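Local coordinates for alpha-n-acetylglucosaminidase family protein (Clostridium perfringens, PDB 4A42), which probably binds carbohydrate as a family 32 module of a multimodular alpha-N-acetylglucosaminidase of glycoside hydrolase family 89, at residues L46-N50 against E51-W55. Numbering follows the deposited sequence.
Sequences LRDGN and ENTLW. With CA (calcium ion), chain C.
Asp48 and Thr53 share a calcium ion and are also bonded to each other. Thr53 OG1 donates to Asp48 OD2 over 2.5 Å, on the carboxylate's syn lone pair, while the same hydroxyl oxygen and Asp48 OD1 bind the metal. A chi1 of 58° puts OG1 between the backbone N and the carbonyl carbon of Thr53, so that it reaches the same ion as the carbonyl O, which the main chain places. Of the calcium bonds made by residues 46-55, that of Asn50 O is the shortest, at 2.3 Å; Asn45 O, Gly142 O and Glu143 OE1 complete the site. Asp48 OD1 also takes the Asn50 N-H from above the carboxylate plane, closing an Asx turn. A type I turn follows, its Thr53 N to Asn50 O bond long at 3.3 Å, and Asn50 OD1 accepts from Asn52 N at 2.9 Å. Where Leu46 and Trp55 come together, Leu46 CD2 packs 3.7 Å from Trp55 CB, and Leu46 CD1 lies over the rim of one indole face. Val36, Val65 and Ile141 of the beta-sandwich line this apolar base. Because loop residues and strand 141-148 bind one ion, calcium probably holds the loop's shape and ties it to that strand.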
loop_
_atom_site.group_PDB
_atom_site.type_symbol
_atom_site.label_atom_id
_atom_site.label_comp_id
_atom_site.label_asym_id
_atom_site.label_seq_id
_atom_site.Cartn_x
_atom_site.Cartn_y
_atom_site.Cartn_z
ATOM N N LEU A 46 5.661 -7.674 0.842
ATOM C CA LEU A 46 4.903 -6.491 1.249
ATOM C C LEU A 46 4.171 -6.668 2.570
ATOM O O LEU A 46 3.787 -5.687 3.209
ATOM C CB LEU A 46 3.886 -6.110 0.174
ATOM C CG LEU A 46 4.444 -5.544 -1.119
ATOM C CD1 LEU A 46 3.332 -5.524 -2.158
ATOM C CD2 LEU A 46 5.002 -4.140 -0.875
ATOM N N ARG A 47 3.965 -7.910 2.964
ATOM C CA ARG A 47 3.188 -8.157 4.128
ATOM C C ARG A 47 3.661 -9.375 4.930
ATOM O O ARG A 47 2.881 -10.133 5.414
ATOM C CB ARG A 47 1.711 -8.258 3.752
ATOM C CG ARG A 47 1.477 -9.083 2.550
ATOM C CD ARG A 47 1.053 -10.447 2.986
ATOM N NE ARG A 47 0.442 -11.258 1.958
ATOM C CZ ARG A 47 -0.828 -11.614 1.958
ATOM N NH1 ARG A 47 -1.647 -11.230 2.907
ATOM N NH2 ARG A 47 -1.261 -12.363 0.998
ATOM N N ASP A 48 4.962 -9.474 5.085
ATOM C CA ASP A 48 5.572 -10.575 5.828
ATOM C C ASP A 48 6.049 -10.180 7.224
ATOM O O ASP A 48 6.624 -11.003 7.949
ATOM C CB ASP A 48 6.703 -11.222 5.023
ATOM C CG ASP A 48 7.875 -10.297 4.808
ATOM O OD1 ASP A 48 7.745 -9.081 5.078
ATOM O OD2 ASP A 48 8.931 -10.788 4.368
ATOM N N GLY A 49 5.802 -8.929 7.606
ATOM C CA GLY A 49 6.151 -8.463 8.937
ATOM C C GLY A 49 7.621 -8.132 9.131
ATOM O O GLY A 49 8.058 -7.915 10.255
ATOM N N ASN A 50 8.380 -8.092 8.039
ATOM C CA ASN A 50 9.819 -7.827 8.089
ATOM C C ASN A 50 10.117 -6.599 7.247
ATOM O O ASN A 50 9.976 -6.633 6.036
ATOM C CB ASN A 50 10.578 -9.048 7.553
ATOM C CG ASN A 50 12.096 -8.906 7.654
ATOM O OD1 ASN A 50 12.636 -7.814 7.565
ATOM N ND2 ASN A 50 12.780 -10.025 7.859
ATOM N N GLU A 51 10.536 -5.510 7.869
ATOM C CA GLU A 51 10.639 -4.252 7.129
ATOM C C GLU A 51 11.782 -4.233 6.127
ATOM O O GLU A 51 11.846 -3.346 5.276
ATOM C CB GLU A 51 10.776 -3.065 8.082
ATOM C CG GLU A 51 9.474 -2.763 8.796
ATOM C CD GLU A 51 9.565 -1.547 9.690
ATOM O OE1 GLU A 51 10.647 -0.914 9.749
ATOM O OE2 GLU A 51 8.546 -1.233 10.331
ATOM N N ASN A 52 12.690 -5.192 6.257
ATOM C CA ASN A 52 13.823 -5.259 5.353
ATOM C C ASN A 52 13.706 -6.228 4.177
ATOM O O ASN A 52 14.590 -6.283 3.360
ATOM C CB ASN A 52 15.133 -5.464 6.108
ATOM C CG ASN A 52 15.649 -4.183 6.727
ATOM O OD1 ASN A 52 15.542 -3.121 6.165
ATOM N ND2 ASN A 52 16.219 -4.302 7.890
ATOM N N THR A 53 12.597 -6.940 4.081
ATOM C CA THR A 53 12.340 -7.747 2.899
ATOM C C THR A 53 11.489 -6.857 1.998
ATOM O O THR A 53 10.427 -6.413 2.384
ATOM C CB THR A 53 11.607 -9.053 3.209
ATOM O OG1 THR A 53 10.362 -8.782 3.844
ATOM C CG2 THR A 53 12.473 -9.960 4.096
ATOM N N LEU A 54 11.989 -6.618 0.797
ATOM C CA LEU A 54 11.440 -5.606 -0.084
ATOM C C LEU A 54 10.728 -6.095 -1.326
ATOM O O LEU A 54 11.053 -7.145 -1.838
ATOM C CB LEU A 54 12.563 -4.702 -0.540
ATOM C CG LEU A 54 13.617 -4.391 0.510
ATOM C CD1 LEU A 54 14.719 -3.593 -0.128
ATOM C CD2 LEU A 54 13.010 -3.629 1.658
ATOM N N TRP A 55 9.762 -5.299 -1.787
ATOM C CA TRP A 55 9.169 -5.469 -3.098
ATOM C C TRP A 55 9.736 -4.331 -3.945
ATOM O O TRP A 55 9.595 -3.174 -3.611
ATOM C CB TRP A 55 7.646 -5.424 -3.056
ATOM C CG TRP A 55 7.009 -5.302 -4.423
ATOM C CD1 TRP A 55 6.879 -6.289 -5.359
ATOM C CD2 TRP A 55 6.417 -4.129 -4.996
ATOM N NE1 TRP A 55 6.251 -5.797 -6.474
ATOM C CE2 TRP A 55 5.952 -4.478 -6.274
ATOM C CE3 TRP A 55 6.236 -2.816 -4.551
ATOM C CZ2 TRP A 55 5.321 -3.568 -7.105
ATOM C CZ3 TRP A 55 5.612 -1.917 -5.383
ATOM C CH2 TRP A 55 5.159 -2.296 -6.641
HETATM CA CA CA C . 8.631 -6.981 4.184
HETATM O O HOH W 1 14.524 -6.830 9.304
#